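Local coordinates for fimbrial protein MyfA,Fimbrial protein MyfA (Yersinia enterocolitica, PDB 5LN8) that forms, as the major subunit, the Myf fimbriae, a probable virulence factor, by donor-strand complementation, and binds galactose, at residues W37-T42 with D70-D75; Y98-R103 with K121-T126. All blocks are in the same frame, centred on the assembly; numbering follows the deposited sequence.

How the contacts relate
Both contacts are antiparallel strand pairs in one curled sheet of the Ig-like beta sandwich, their centres about 12 Å apart. They come in series along the chain, contact 1 first. Strands 36-51 and 97-107 are direct neighbours: Arg103 N lies 2.7 Å from Arg40 O and Thr42 N lies 2.9 Å from Thr101 O, both probable hydrogen bonds. The local strand order is therefore 72-75, 36-51, 97-107, 117-128. Contact 1 carries four residues of the galactose pocket. Contact 2 pairs 97-107 with 117-128, the last strand, in a beta hairpin, consistent with a complementing strand in this self-complemented construct, so the sugar site and the probable donor strand would lie at different places in one sheet.

Contact 1: residues W37-T42 with D70-D75; sequences WNVRPT and DHWWID. With GAL (beta-D-galactopyranose), chain C.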
ATOM      1  N   TRP A  37       0.257 -11.134   7.568  1.00 10.26           N
ATOM      2  CA  TRP A  37       0.819  -9.786   7.517  1.00 10.51           C
ATOM      3  C   TRP A  37      -0.227  -8.696   7.718  1.00  9.77           C
ATOM      4  O   TRP A  37      -1.392  -8.870   7.357  1.00  9.98           O
ATOM      5  CB  TRP A  37       1.486  -9.529   6.157  1.00 10.82           C
ATOM      6  CG  TRP A  37       2.456 -10.574   5.704  1.00 10.55           C
ATOM      7  CD1 TRP A  37       2.170 -11.709   5.009  1.00 10.49           C
ATOM      8  CD2 TRP A  37       3.876 -10.564   5.889  1.00 11.46           C
ATOM      9  NE1 TRP A  37       3.320 -12.411   4.755  1.00 13.02           N
ATOM     10  CE2 TRP A  37       4.384 -11.729   5.285  1.00 11.70           C
ATOM     11  CE3 TRP A  37       4.767  -9.683   6.510  1.00 11.44           C
ATOM     12  CZ2 TRP A  37       5.745 -12.040   5.289  1.00 12.05           C
ATOM     13  CZ3 TRP A  37       6.110  -9.991   6.510  1.00 11.65           C
ATOM     14  CH2 TRP A  37       6.588 -11.160   5.906  1.00 11.44           C
ATOM     15  N   ASN A  38       0.209  -7.577   8.286  1.00  8.64           N
ATOM     16  CA  ASN A  38      -0.574  -6.349   8.293  1.00  8.52           C
ATOM     17  C   ASN A  38       0.162  -5.307   7.456  1.00  9.14           C
ATOM     18  O   ASN A  38       1.388  -5.315   7.381  1.00  9.19           O
ATOM     19  CB  ASN A  38      -0.762  -5.786   9.711  1.00  7.73           C
ATOM     20  CG  ASN A  38      -1.630  -6.663  10.607  1.00 11.11           C
ATOM     21  OD1 ASN A  38      -2.648  -7.218  10.183  1.00 11.98           O
ATOM     22  ND2 ASN A  38      -1.237  -6.764  11.870  1.00  8.88           N
ATOM     23  N   VAL A  39      -0.591  -4.416   6.823  1.00  8.60           N
ATOM     24  CA  VAL A  39      -0.025  -3.210   6.246  1.00  9.21           C
ATOM     25  C   VAL A  39      -0.825  -2.043   6.806  1.00  9.15           C
ATOM     26  O   VAL A  39      -1.964  -1.804   6.383  1.00  8.72           O
ATOM     27  CB  VAL A  39      -0.101  -3.214   4.717  1.00 11.17           C
ATOM     28  CG1 VAL A  39       0.571  -1.970   4.174  1.00 10.56           C
ATOM     29  CG2 VAL A  39       0.542  -4.468   4.137  1.00  9.49           C
ATOM     30  N   ARG A  40      -0.237  -1.341   7.774  1.00  8.21           N
ATOM     31  CA  ARG A  40      -0.923  -0.272   8.494  1.00 10.71           C
ATOM     32  C   ARG A  40      -0.486   1.098   7.985  1.00  9.36           C
ATOM     33  O   ARG A  40       0.678   1.448   8.089  1.00 10.10           O
ATOM     34  CB  ARG A  40      -0.661  -0.376  10.004  1.00 11.03           C
ATOM     35  CG  ARG A  40      -1.143  -1.673  10.656  1.00 10.33           C
ATOM     36  CD  ARG A  40      -1.072  -1.591  12.181  1.00 14.52           C
ATOM     37  NE  ARG A  40      -1.584  -2.779  12.869  1.00 14.75           N
ATOM     38  CZ  ARG A  40      -2.871  -3.004  13.128  1.00 14.45           C
ATOM     39  NH1 ARG A  40      -3.789  -2.138  12.737  1.00 15.01           N
ATOM     40  NH2 ARG A  40      -3.249  -4.102  13.770  1.00 16.40           N
ATOM     41  N   PRO A  41      -1.422   1.867   7.410  1.00  9.47           N
ATOM     42  CA  PRO A  41      -1.065   3.222   6.989  1.00  9.50           C
ATOM     43  C   PRO A  41      -0.671   4.043   8.203  1.00 10.38           C
ATOM     44  O   PRO A  41      -1.226   3.853   9.286  1.00 10.38           O
ATOM     45  CB  PRO A  41      -2.366   3.760   6.392  1.00 11.00           C
ATOM     46  CG  PRO A  41      -3.149   2.538   6.005  1.00 11.87           C
ATOM     47  CD  PRO A  41      -2.803   1.510   7.043  1.00 12.06           C
ATOM     48  N   THR A  42       0.301   4.929   8.031  1.00  9.27           N
ATOM     49  CA  THR A  42       0.783   5.754   9.125  1.00 10.98           C
ATOM     50  C   THR A  42       0.761   7.223   8.738  1.00 11.88           C
ATOM     51  O   THR A  42       0.758   7.555   7.558  1.00  9.85           O
ATOM     52  CB  THR A  42       2.224   5.387   9.481  1.00 11.30           C
ATOM     53  OG1 THR A  42       3.060   5.615   8.341  1.00 12.30           O
ATOM     54  CG2 THR A  42       2.320   3.947   9.902  1.00 10.02           C
ATOM     55  N   ASP A  70      -9.117  -0.018   9.063  1.00 13.66           N
ATOM     56  CA  ASP A  70      -8.065   0.972   8.879  1.00 13.61           C
ATOM     57  C   ASP A  70      -6.725   0.405   8.415  1.00 13.97           C
ATOM     58  O   ASP A  70      -5.702   1.087   8.488  1.00 13.44           O
ATOM     59  CB  ASP A  70      -7.847   1.733  10.185  1.00 15.13           C
ATOM     60  CG  ASP A  70      -7.559   0.817  11.355  1.00 16.08           C
ATOM     61  OD1 ASP A  70      -7.182  -0.349  11.148  1.00 14.98           O
ATOM     62  OD2 ASP A  70      -7.710   1.280  12.502  1.00 26.07           O
ATOM     63  N   HIS A  71      -6.717  -0.835   7.946  1.00 12.07           N
ATOM     64  CA  HIS A  71      -5.464  -1.466   7.547  1.00 12.42           C
ATOM     65  C   HIS A  71      -5.682  -2.677   6.655  1.00 10.42           C
ATOM     66  O   HIS A  71      -6.720  -3.323   6.729  1.00 11.78           O
ATOM     67  CB  HIS A  71      -4.645  -1.850   8.785  1.00 11.30           C
ATOM     68  CG  HIS A  71      -5.226  -2.985   9.581  1.00 13.20           C
ATOM     69  ND1 HIS A  71      -6.267  -2.813  10.461  1.00 14.20           N
ATOM     70  CD2 HIS A  71      -4.893  -4.295   9.640  1.00 13.64           C
ATOM     71  CE1 HIS A  71      -6.563  -3.976  11.025  1.00 13.85           C
ATOM     72  NE2 HIS A  71      -5.747  -4.891  10.538  1.00 12.29           N
ATOM     73  N   TRP A  72      -4.703  -2.970   5.805  1.00  9.70           N
ATOM     74  CA  TRP A  72      -4.736  -4.201   5.025  1.00  8.91           C
ATOM     75  C   TRP A  72      -4.133  -5.351   5.840  1.00 10.10           C
ATOM     76  O   TRP A  72      -3.340  -5.127   6.759  1.00  8.87           O
ATOM     77  CB  TRP A  72      -4.036  -4.048   3.663  1.00  8.66           C
ATOM     78  CG  TRP A  72      -4.693  -3.039   2.757  1.00  9.06           C
ATOM     79  CD1 TRP A  72      -5.775  -3.241   1.952  1.00  9.48           C
ATOM     80  CD2 TRP A  72      -4.314  -1.666   2.575  1.00  8.44           C
ATOM     81  NE1 TRP A  72      -6.090  -2.083   1.282  1.00  9.34           N
ATOM     82  CE2 TRP A  72      -5.204  -1.104   1.645  1.00  8.94           C
ATOM     83  CE3 TRP A  72      -3.299  -0.867   3.106  1.00  8.59           C
ATOM     84  CZ2 TRP A  72      -5.118   0.226   1.238  1.00 10.14           C
ATOM     85  CZ3 TRP A  72      -3.215   0.447   2.701  1.00  9.51           C
ATOM     86  CH2 TRP A  72      -4.115   0.981   1.775  1.00  9.63           C
ATOM     87  N   TRP A  73      -4.546  -6.575   5.521  1.00  9.21           N
ATOM     88  CA  TRP A  73      -4.057  -7.776   6.197  1.00  9.47           C
ATOM     89  C   TRP A  73      -4.284  -8.991   5.315  1.00 11.30           C
ATOM     90  O   TRP A  73      -5.098  -8.954   4.390  1.00 10.51           O
ATOM     91  CB  TRP A  73      -4.740  -7.982   7.556  1.00 10.51           C
ATOM     92  CG  TRP A  73      -6.201  -8.348   7.466  1.00 11.48           C
ATOM     93  CD1 TRP A  73      -7.244  -7.498   7.281  1.00 12.77           C
ATOM     94  CD2 TRP A  73      -6.768  -9.659   7.567  1.00 12.43           C
ATOM     95  NE1 TRP A  73      -8.427  -8.192   7.251  1.00 11.67           N
ATOM     96  CE2 TRP A  73      -8.160  -9.526   7.429  1.00 12.84           C
ATOM     97  CE3 TRP A  73      -6.232 -10.934   7.769  1.00 13.27           C
ATOM     98  CZ2 TRP A  73      -9.028 -10.619   7.485  1.00 12.47           C
ATOM     99  CZ3 TRP A  73      -7.094 -12.019   7.816  1.00 12.78           C
ATOM    100  CH2 TRP A  73      -8.474 -11.851   7.681  1.00 12.97           C
ATOM    101  N   ILE A  74      -3.550 -10.058   5.604  1.00 10.05           N
ATOM    102  CA  ILE A  74      -3.750 -11.333   4.930  1.00 13.12           C
ATOM    103  C   ILE A  74      -3.146 -12.453   5.768  1.00 13.54           C
ATOM    104  O   ILE A  74      -2.077 -12.292   6.353  1.00 11.55           O
ATOM    105  CB  ILE A  74      -3.143 -11.329   3.500  1.00 13.39           C
ATOM    106  CG1 ILE A  74      -3.505 -12.610   2.746  1.00 13.76           C
ATOM    107  CG2 ILE A  74      -1.639 -11.132   3.552  1.00 12.87           C
ATOM    108  CD1 ILE A  74      -3.034 -12.600   1.301  1.00 16.80           C
ATOM    109  N   ASP A  75      -3.856 -13.569   5.861  1.00 11.75           N
ATOM    110  CA  ASP A  75      -3.264 -14.772   6.393  1.00 12.88           C
ATOM    111  C   ASP A  75      -2.552 -15.470   5.239  1.00 15.67           C
ATOM    112  O   ASP A  75      -3.191 -15.917   4.285  1.00 14.43           O
ATOM    113  CB  ASP A  75      -4.339 -15.676   6.984  1.00 13.75           C
ATOM    114  CG  ASP A  75      -4.922 -15.128   8.258  1.00 13.42           C
ATOM    115  OD1 ASP A  75      -4.279 -14.265   8.876  1.00 13.52           O
ATOM    116  OD2 ASP A  75      -6.020 -15.575   8.643  1.00 13.56           O
TER
HETATM  117  C1  GAL C 201      -7.716 -10.209  11.230  1.00 15.53           C
HETATM  118  C2  GAL C 201      -6.986  -8.863  11.495  1.00 16.66           C
HETATM  119  C3  GAL C 201      -5.507  -8.989  11.087  1.00 17.33           C
HETATM  120  C4  GAL C 201      -4.848 -10.157  11.853  1.00 16.30           C
HETATM  121  C5  GAL C 201      -5.688 -11.439  11.690  1.00 16.75           C
HETATM  122  C6  GAL C 201      -5.237 -12.600  12.586  1.00 19.30           C
HETATM  123  O1  GAL C 201      -9.036 -10.151  11.619  1.00 16.98           O
HETATM  124  O2  GAL C 201      -7.570  -7.740  10.800  1.00 16.49           O
HETATM  125  O3  GAL C 201      -4.764  -7.803  11.355  1.00 17.24           O
HETATM  126  O4  GAL C 201      -4.688  -9.850  13.235  1.00 18.54           O
HETATM  127  O5  GAL C 201      -7.092 -11.239  11.985  1.00 17.97           O
HETATM  128  O6  GAL C 201      -5.923 -13.797  12.311  1.00 20.11           O
HETATM  129  O   HOH W   1      -3.970   0.378  11.345  1.00 15.77           O
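Asn38 and His71 meet at the galactose, their amide and ring planes 89° apart. The sugar's O3 donates to Asn38 OD1 at 2.5 Å, a length so short as to be doubtful, and His71 NE2 donates to the same O3 at 3.2 Å; its bond to O2 is weak. The indole of Trp73 provides the floor: galactose C1 stands 3.6 Å above the ring plane, over its centre, a CH-pi type of stacking common in sugar sites. Lys35 and Asp68 also hydrogen-bond the sugar.

Behind this shell, His71 ND1 donates to Asp70 OD1 (2.7 Å, 167°), which lies in the ring plane and fixes the imidazole's rotation so that NE2 faces the sugar. With His71 CG between backbone N and carbonyl carbon (chi1 70°), the ring lies beside Arg40, whose NH1 sits over one face. Glu105 salt-bridges Arg40 NE and accepts from Asn38 ND2, positioning OD1; Arg40 NH1 also donates to a water whose further bond to Asp70 OD1 is weak.

The backbone is an antiparallel pair within one sheet of the Ig-like sandwich, flanked by 66-67 and 97-107, with Trp37 bonded to Ile74 and Val39 to Trp72. On its core-facing side, Pro41 CG touches Trp72 CZ3 (3.9 Å).

Contact 2: residues Y98-R103 with K121-T126; sequences YQFTGR and KDISAT
Gln99 reaches over Thr126 and Ser124 on the outer side of this antiparallel strand pair. Gln99 CB lies 3.9 Å from Thr126 OG1. CG is anti to the backbone N (chi1 -180°) and the chain extends beyond it, which lays Gln99 CG 3.8 Å from Ala125 O. Gln99 CD then approaches Ser124 OG at 4.0 Å, and at the tip Gln99 NE2 donates to water 2 (2.9 Å). That water is also hydrogen-bonded to Ser124 OG and Thr126 OG1, so one solvent molecule ties three side chains together across two strands. Farther along the same face, water 3 accepts from Arg103 NH1 and donates to Asp122 OD1, whereas Arg103 NE is salt-bridged to Glu105.

The opposite face is apolar. Ile123 CD1 meets the edge of the Phe100 ring at CE2 (4.3 Å), near the ring plane, and Ile123 CG1 packs 3.5 Å from Gly102 O. Phe24, Val3 and Phe5 of the facing strands add to this side. Backbone bonds pair Phe100 with Ala125 and Gly102 with Ile123; the shortest, Ile123 N to Gly102 O, is 2.7 Å with an N-H...O angle of 171°.

A terminal strand antiparallel to 97-107, with Ile123 and Ala125 turned into the sandwich core, is consistent with donor-strand complementation, 117-128 probably being the complementing strand that, in the assembled fimbria, a neighbouring subunit supplies to complete the Ig-like fold.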
ATOM      1  N   TYR A  98       2.442  12.090  -4.704  1.00 15.16           N
ATOM      2  CA  TYR A  98       1.633  11.523  -3.638  1.00 15.68           C
ATOM      3  C   TYR A  98       2.430  10.519  -2.822  1.00 15.96           C
ATOM      4  O   TYR A  98       2.943   9.531  -3.354  1.00 13.94           O
ATOM      5  CB  TYR A  98       0.397  10.842  -4.223  1.00 12.97           C
ATOM      6  CG  TYR A  98      -0.651  11.776  -4.780  1.00 13.96           C
ATOM      7  CD1 TYR A  98      -1.726  12.177  -4.004  1.00 13.91           C
ATOM      8  CD2 TYR A  98      -0.574  12.248  -6.081  1.00 15.58           C
ATOM      9  CE1 TYR A  98      -2.691  13.023  -4.503  1.00 12.93           C
ATOM     10  CE2 TYR A  98      -1.538  13.096  -6.588  1.00 17.37           C
ATOM     11  CZ  TYR A  98      -2.593  13.480  -5.790  1.00 16.18           C
ATOM     12  OH  TYR A  98      -3.561  14.323  -6.280  1.00 17.98           O
ATOM     13  N   GLN A  99       2.528  10.768  -1.523  1.00 14.97           N
ATOM     14  CA  GLN A  99       3.263   9.874  -0.652  1.00 13.47           C
ATOM     15  C   GLN A  99       2.353   8.931   0.116  1.00 12.28           C
ATOM     16  O   GLN A  99       1.321   9.347   0.644  1.00 12.88           O
ATOM     17  CB  GLN A  99       4.089  10.664   0.349  1.00 13.97           C
ATOM     18  CG  GLN A  99       4.866   9.766   1.268  1.00 14.59           C
ATOM     19  CD  GLN A  99       5.887  10.515   2.061  1.00 14.74           C
ATOM     20  OE1 GLN A  99       5.547  11.403   2.831  1.00 17.27           O
ATOM     21  NE2 GLN A  99       7.152  10.163   1.880  1.00 16.20           N
ATOM     22  N   PHE A 100       2.731   7.658   0.155  1.00 10.90           N
ATOM     23  CA  PHE A 100       2.139   6.741   1.108  1.00 10.24           C
ATOM     24  C   PHE A 100       3.190   6.312   2.112  1.00 10.88           C
ATOM     25  O   PHE A 100       4.280   5.882   1.735  1.00 10.55           O
ATOM     26  CB  PHE A 100       1.542   5.507   0.442  1.00 10.00           C
ATOM     27  CG  PHE A 100       0.956   4.535   1.428  1.00  9.83           C
ATOM     28  CD1 PHE A 100      -0.338   4.708   1.908  1.00  9.83           C
ATOM     29  CD2 PHE A 100       1.705   3.470   1.903  1.00  9.99           C
ATOM     30  CE1 PHE A 100      -0.877   3.825   2.827  1.00 10.75           C
ATOM     31  CE2 PHE A 100       1.173   2.585   2.827  1.00  8.92           C
ATOM     32  CZ  PHE A 100      -0.120   2.767   3.291  1.00 10.06           C
ATOM     33  N   THR A 101       2.850   6.435   3.390  1.00 10.87           N
ATOM     34  CA  THR A 101       3.694   5.916   4.450  1.00  9.92           C
ATOM     35  C   THR A 101       2.921   4.883   5.235  1.00  9.84           C
ATOM     36  O   THR A 101       1.729   5.056   5.517  1.00  9.40           O
ATOM     37  CB  THR A 101       4.171   7.013   5.406  1.00 11.27           C
ATOM     38  OG1 THR A 101       3.046   7.592   6.079  1.00 12.48           O
ATOM     39  CG2 THR A 101       4.928   8.093   4.638  1.00 12.27           C
ATOM     40  N   GLY A 102       3.600   3.801   5.583  1.00  9.66           N
ATOM     41  CA  GLY A 102       2.955   2.751   6.334  1.00 10.77           C
ATOM     42  C   GLY A 102       3.909   1.948   7.181  1.00 10.04           C
ATOM     43  O   GLY A 102       5.117   2.181   7.163  1.00 10.07           O
ATOM     44  N   ARG A 103       3.349   1.006   7.930  1.00  9.67           N
ATOM     45  CA  ARG A 103       4.133   0.034   8.678  1.00 10.32           C
ATOM     46  C   ARG A 103       3.685  -1.400   8.349  1.00 10.66           C
ATOM     47  O   ARG A 103       2.526  -1.755   8.550  1.00 10.00           O
ATOM     48  CB  ARG A 103       4.020   0.295  10.182  1.00 10.66           C
ATOM     49  CG  ARG A 103       4.909  -0.618  11.007  1.00 11.98           C
ATOM     50  CD  ARG A 103       4.905  -0.270  12.484  1.00 12.95           C
ATOM     51  NE  ARG A 103       3.634  -0.584  13.123  1.00 12.34           N
ATOM     52  CZ  ARG A 103       2.686   0.312  13.350  1.00 13.46           C
ATOM     53  NH1 ARG A 103       2.873   1.573  12.994  1.00 12.88           N
ATOM     54  NH2 ARG A 103       1.555  -0.047  13.937  1.00 14.41           N
ATOM     55  N   LYS A 121       8.313  -3.214   9.890  1.00 10.95           N
ATOM     56  CA  LYS A 121       9.146  -2.282   9.130  1.00 12.00           C
ATOM     57  C   LYS A 121       8.336  -1.140   8.512  1.00 11.62           C
ATOM     58  O   LYS A 121       7.268  -1.374   7.951  1.00  9.78           O
ATOM     59  CB  LYS A 121       9.889  -3.029   8.022  1.00 12.96           C
ATOM     60  CG  LYS A 121      11.014  -2.221   7.364  1.00 16.85           C
ATOM     61  CD  LYS A 121      11.609  -2.952   6.158  1.00 19.33           C
ATOM     62  CE  LYS A 121      12.220  -4.286   6.529  1.00 19.94           C
ATOM     63  NZ  LYS A 121      13.514  -4.149   7.250  1.00 22.76           N
ATOM     64  N   ASP A 122       8.849   0.086   8.610  1.00 11.48           N
ATOM     65  CA  ASP A 122       8.233   1.231   7.941  1.00 12.33           C
ATOM     66  C   ASP A 122       8.350   1.078   6.439  1.00 11.68           C
ATOM     67  O   ASP A 122       9.341   0.545   5.939  1.00 12.48           O
ATOM     68  CB  ASP A 122       8.934   2.531   8.334  1.00 13.27           C
ATOM     69  CG  ASP A 122       8.319   3.194   9.537  1.00 14.78           C
ATOM     70  OD1 ASP A 122       7.217   2.795   9.963  1.00 11.90           O
ATOM     71  OD2 ASP A 122       8.950   4.142  10.045  1.00 14.77           O
ATOM     72  N   ILE A 123       7.336   1.549   5.723  1.00 10.98           N
ATOM     73  CA  ILE A 123       7.405   1.631   4.272  1.00 11.78           C
ATOM     74  C   ILE A 123       6.962   3.007   3.817  1.00 11.37           C
ATOM     75  O   ILE A 123       6.100   3.634   4.441  1.00 10.56           O
ATOM     76  CB  ILE A 123       6.559   0.538   3.562  1.00 10.74           C
ATOM     77  CG1 ILE A 123       5.109   0.570   4.043  1.00  9.34           C
ATOM     78  CG2 ILE A 123       7.155  -0.817   3.798  1.00 13.78           C
ATOM     79  CD1 ILE A 123       4.202  -0.408   3.313  1.00  9.65           C
ATOM     80  N   SER A 124       7.570   3.469   2.729  1.00 11.14           N
ATOM     81  CA  SER A 124       7.303   4.793   2.200  1.00 12.46           C
ATOM     82  C   SER A 124       7.640   4.826   0.720  1.00 13.93           C
ATOM     83  O   SER A 124       8.659   4.291   0.294  1.00 13.51           O
ATOM     84  CB  SER A 124       8.143   5.837   2.941  1.00 14.14           C
ATOM     85  OG  SER A 124       7.965   7.124   2.387  1.00 18.06           O
ATOM     86  N   ALA A 125       6.782   5.463  -0.065  1.00 13.52           N
ATOM     87  CA  ALA A 125       7.062   5.677  -1.476  1.00 14.47           C
ATOM     88  C   ALA A 125       6.197   6.801  -2.002  1.00 14.24           C
ATOM     89  O   ALA A 125       5.157   7.129  -1.424  1.00 13.25           O
ATOM     90  CB  ALA A 125       6.849   4.407  -2.291  1.00 13.88           C
ATOM     91  N   THR A 126       6.645   7.387  -3.101  1.00 14.28           N
ATOM     92  CA  THR A 126       6.004   8.557  -3.667  1.00 15.36           C
ATOM     93  C   THR A 126       5.694   8.312  -5.127  1.00 15.66           C
ATOM     94  O   THR A 126       6.572   7.942  -5.902  1.00 16.53           O
ATOM     95  CB  THR A 126       6.912   9.774  -3.537  1.00 17.32           C
ATOM     96  OG1 THR A 126       6.973  10.174  -2.160  1.00 16.20           O
ATOM     97  CG2 THR A 126       6.400  10.929  -4.388  1.00 17.53           C
TER
HETATM   98  O   HOH W   2       8.338   8.505  -0.155  1.00 18.28           O
HETATM   99  O   HOH W   3       5.554   3.039  12.330  1.00 12.70           O